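Putative N-acetylneuraminate lyase ([Ruminococcus] gnavus ATCC 29149, PDB 6RB7) is a putative lyase whose function is not established, a beta/alpha-barrel protein of the dihydrodipicolinate synthetase family found in a four-chain assembly. Local coordinates at residues Phe167-Ile172 / Asn183-Met188. Residues are numbered along the deposited sequence; the frame is centred on the assembly and turned at random.
Sequences FVIYNI and NLFVEM
Ile169 reaches from strand 166-171 to Phe185 and Met188, joining the parallel sheet of a beta/alpha barrel to helix 182-188, which comes later in the chain, beyond the short helix 173-176. The CA atoms of Ile169 and Met188 lie 8.9 Å apart, a separation filled from both sides by apolar chains suited to a buried layer. From CB of Ile169, the CG2 branch stands anti to the backbone N, while CG1 takes the place anti to the carbonyl carbon (chi1 -62°). CG1 lies in the plane of the Phe167 ring, at its edge, 4.0 Å from CE1 of that ring. A nearly extended chi2 of 161° then carries CD1 outward to the helix. There it packs 3.8 Å from Met188 CB and 4.0 Å from Met188 CG, the two side chains slanting past one another. Methionine suits this place as a long, unbranched apolar chain whose first two side-chain carbons meet the methyl. Trp155 of helix 148-160 touches Ile169 and Met188 alike. Phe185 adds a broad apolar ring, itself engaged by Phe210 edge-to-face and by Arg189 in a cation-pi contact. The same Ile169 CD1 approaches that ring obliquely, 4.2 Å from Phe185 CD1.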
ATOM      1  N   PHE A 167      21.507 -21.377  -7.559  1.00 12.47           N
ATOM      2  CA  PHE A 167      21.047 -20.213  -6.764  1.00 12.84           C
ATOM      3  C   PHE A 167      19.573 -19.957  -7.090  1.00 12.65           C
ATOM      4  O   PHE A 167      19.188 -19.772  -8.269  1.00 11.98           O
ATOM      5  CB  PHE A 167      21.871 -18.977  -7.065  1.00 13.33           C
ATOM      6  CG  PHE A 167      21.603 -17.803  -6.164  1.00 12.70           C
ATOM      7  CD1 PHE A 167      20.525 -16.960  -6.382  1.00 13.88           C
ATOM      8  CD2 PHE A 167      22.465 -17.518  -5.122  1.00 15.79           C
ATOM      9  CE1 PHE A 167      20.309 -15.867  -5.549  1.00 13.53           C
ATOM     10  CE2 PHE A 167      22.233 -16.437  -4.280  1.00 16.55           C
ATOM     11  CZ  PHE A 167      21.165 -15.610  -4.506  1.00 14.42           C
ATOM     12  N   VAL A 168      18.768 -19.861  -6.045  1.00 10.65           N
ATOM     13  CA  VAL A 168      17.308 -19.532  -6.111  1.00 11.36           C
ATOM     14  C   VAL A 168      17.046 -18.175  -5.482  1.00 11.14           C
ATOM     15  O   VAL A 168      17.346 -17.970  -4.291  1.00 10.86           O
ATOM     16  CB  VAL A 168      16.461 -20.607  -5.428  1.00 11.40           C
ATOM     17  CG1 VAL A 168      14.988 -20.275  -5.494  1.00 12.20           C
ATOM     18  CG2 VAL A 168      16.713 -21.993  -6.035  1.00 12.23           C
ATOM     19  N   ILE A 169      16.421 -17.265  -6.239  1.00 11.11           N
ATOM     20  CA  ILE A 169      15.951 -15.979  -5.682  1.00 10.81           C
ATOM     21  C   ILE A 169      14.626 -16.234  -4.982  1.00 11.86           C
ATOM     22  O   ILE A 169      13.756 -16.867  -5.605  1.00 12.06           O
ATOM     23  CB  ILE A 169      15.754 -14.982  -6.829  1.00 11.66           C
ATOM     24  CG1 ILE A 169      17.067 -14.710  -7.550  1.00 14.46           C
ATOM     25  CG2 ILE A 169      15.062 -13.721  -6.329  1.00 13.38           C
ATOM     26  CD1 ILE A 169      16.841 -14.119  -8.934  1.00 13.64           C
ATOM     27  N   TYR A 170      14.446 -15.726  -3.774  1.00 10.19           N
ATOM     28  CA  TYR A 170      13.162 -15.849  -3.052  1.00  9.44           C
ATOM     29  C   TYR A 170      12.458 -14.501  -3.122  1.00 12.42           C
ATOM     30  O   TYR A 170      12.902 -13.531  -2.469  1.00 11.74           O
ATOM     31  CB  TYR A 170      13.368 -16.382  -1.646  1.00 11.24           C
ATOM     32  CG  TYR A 170      12.113 -16.941  -1.031  1.00 10.29           C
ATOM     33  CD1 TYR A 170      11.073 -16.121  -0.690  1.00 13.18           C
ATOM     34  CD2 TYR A 170      11.955 -18.311  -0.824  1.00 11.85           C
ATOM     35  CE1 TYR A 170       9.925 -16.621  -0.095  1.00 16.94           C
ATOM     36  CE2 TYR A 170      10.776 -18.826  -0.303  1.00 14.92           C
ATOM     37  CZ  TYR A 170       9.744 -17.983   0.028  1.00 18.44           C
ATOM     38  OH  TYR A 170       8.574 -18.452   0.581  1.00 20.76           O
ATOM     39  N   ASN A 171      11.348 -14.439  -3.882  1.00 11.84           N
ATOM     40  CA  ASN A 171      10.569 -13.193  -4.061  1.00 10.62           C
ATOM     41  C   ASN A 171       9.451 -13.154  -3.031  1.00 10.80           C
ATOM     42  O   ASN A 171       8.576 -14.009  -3.068  1.00 12.37           O
ATOM     43  CB  ASN A 171      10.042 -13.089  -5.486  1.00 10.25           C
ATOM     44  CG  ASN A 171       9.359 -11.779  -5.771  1.00 12.83           C
ATOM     45  OD1 ASN A 171       9.882 -10.734  -5.386  1.00 12.69           O
ATOM     46  ND2 ASN A 171       8.187 -11.821  -6.412  1.00 12.02           N
ATOM     47  N   ILE A 172       9.501 -12.203  -2.114  0.50 11.11           N
ATOM     48  CA  ILE A 172       8.478 -12.074  -1.034  0.50 12.20           C
ATOM     49  C   ILE A 172       8.283 -10.593  -0.727  0.50 13.16           C
ATOM     50  O   ILE A 172       8.648 -10.100   0.338  0.50 13.67           O
ATOM     51  CB  ILE A 172       8.857 -12.964   0.159  0.50 16.10           C
ATOM     52  CG1 ILE A 172       7.759 -12.924   1.227  0.50 20.24           C
ATOM     53  CG2 ILE A 172      10.246 -12.652   0.693  0.50 19.47           C
ATOM     54  CD1 ILE A 172       7.601 -14.224   1.972  0.50 17.87           C
ATOM     55  N   ASN A 183      13.047  -6.416 -14.744  1.00 16.23           N
ATOM     56  CA  ASN A 183      14.384  -5.880 -15.087  1.00 15.52           C
ATOM     57  C   ASN A 183      15.432  -6.511 -14.161  1.00 15.24           C
ATOM     58  O   ASN A 183      16.543  -6.848 -14.626  1.00 15.99           O
ATOM     59  CB  ASN A 183      14.474  -4.366 -14.955  1.00 20.02           C
ATOM     60  CG  ASN A 183      13.779  -3.639 -16.088  1.00 36.72           C
ATOM     61  OD1 ASN A 183      13.427  -4.238 -17.097  1.00 31.94           O
ATOM     62  ND2 ASN A 183      13.601  -2.335 -15.938  1.00 33.30           N
ATOM     63  N   LEU A 184      15.123  -6.638 -12.860  1.00 13.96           N
ATOM     64  CA  LEU A 184      16.106  -7.228 -11.932  1.00 13.74           C
ATOM     65  C   LEU A 184      16.297  -8.703 -12.277  1.00 12.10           C
ATOM     66  O   LEU A 184      17.431  -9.194 -12.179  1.00 13.24           O
ATOM     67  CB  LEU A 184      15.650  -6.997 -10.496  1.00 11.74           C
ATOM     68  CG  LEU A 184      16.532  -7.587  -9.414  1.00 13.09           C
ATOM     69  CD1 LEU A 184      17.988  -7.238  -9.501  1.00 15.41           C
ATOM     70  CD2 LEU A 184      15.973  -7.187  -8.054  1.00 16.45           C
ATOM     71  N   PHE A 185      15.240  -9.396 -12.712  1.00 11.92           N
ATOM     72  CA  PHE A 185      15.390 -10.815 -13.074  1.00 12.45           C
ATOM     73  C   PHE A 185      16.264 -10.940 -14.332  1.00 13.24           C
ATOM     74  O   PHE A 185      17.096 -11.847 -14.372  1.00 13.74           O
ATOM     75  CB  PHE A 185      14.022 -11.469 -13.152  1.00 12.73           C
ATOM     76  CG  PHE A 185      14.033 -12.966 -13.322  1.00 13.04           C
ATOM     77  CD1 PHE A 185      14.977 -13.782 -12.710  1.00 12.15           C
ATOM     78  CD2 PHE A 185      12.999 -13.578 -14.020  1.00 14.30           C
ATOM     79  CE1 PHE A 185      14.901 -15.153 -12.851  1.00 13.37           C
ATOM     80  CE2 PHE A 185      12.952 -14.944 -14.170  1.00 12.43           C
ATOM     81  CZ  PHE A 185      13.906 -15.732 -13.590  1.00 12.97           C
ATOM     82  N   VAL A 186      16.099 -10.045 -15.308  1.00 12.87           N
ATOM     83  CA  VAL A 186      16.996 -10.039 -16.496  1.00 15.90           C
ATOM     84  C   VAL A 186      18.439  -9.934 -16.013  1.00 16.08           C
ATOM     85  O   VAL A 186      19.308 -10.702 -16.477  1.00 16.13           O
ATOM     86  CB  VAL A 186      16.633  -8.915 -17.480  1.00 17.09           C
ATOM     87  CG1 VAL A 186      17.747  -8.739 -18.522  1.00 22.88           C
ATOM     88  CG2 VAL A 186      15.296  -9.194 -18.163  1.00 20.34           C
ATOM     89  N   GLU A 187      18.717  -8.975 -15.113  1.00 15.83           N
ATOM     90  CA  GLU A 187      20.100  -8.784 -14.639  1.00 15.40           C
ATOM     91  C   GLU A 187      20.577 -10.070 -13.957  1.00 14.67           C
ATOM     92  O   GLU A 187      21.725 -10.505 -14.149  1.00 16.08           O
ATOM     93  CB  GLU A 187      20.135  -7.554 -13.739  1.00 18.44           C
ATOM     94  CG  GLU A 187      21.500  -7.270 -13.190  1.00 24.07           C
ATOM     95  CD  GLU A 187      22.461  -6.615 -14.175  1.00 33.27           C
ATOM     96  OE1 GLU A 187      22.106  -6.423 -15.372  1.00 24.73           O
ATOM     97  OE2 GLU A 187      23.563  -6.290 -13.720  1.00 35.24           O
ATOM     98  N   MET A 188      19.760 -10.677 -13.108  1.00 12.86           N
ATOM     99  CA  MET A 188      20.199 -11.850 -12.346  1.00 12.46           C
ATOM    100  C   MET A 188      20.401 -13.077 -13.261  1.00 13.38           C
ATOM    101  O   MET A 188      21.230 -13.924 -12.918  1.00 13.99           O
ATOM    102  CB  MET A 188      19.199 -12.196 -11.241  1.00 11.55           C
ATOM    103  CG  MET A 188      19.178 -11.166 -10.145  1.00 13.09           C
ATOM    104  SD  MET A 188      20.840 -10.760  -9.449  1.00 14.61           S
ATOM    105  CE  MET A 188      21.414 -12.381  -9.005  1.00 16.18           C
TER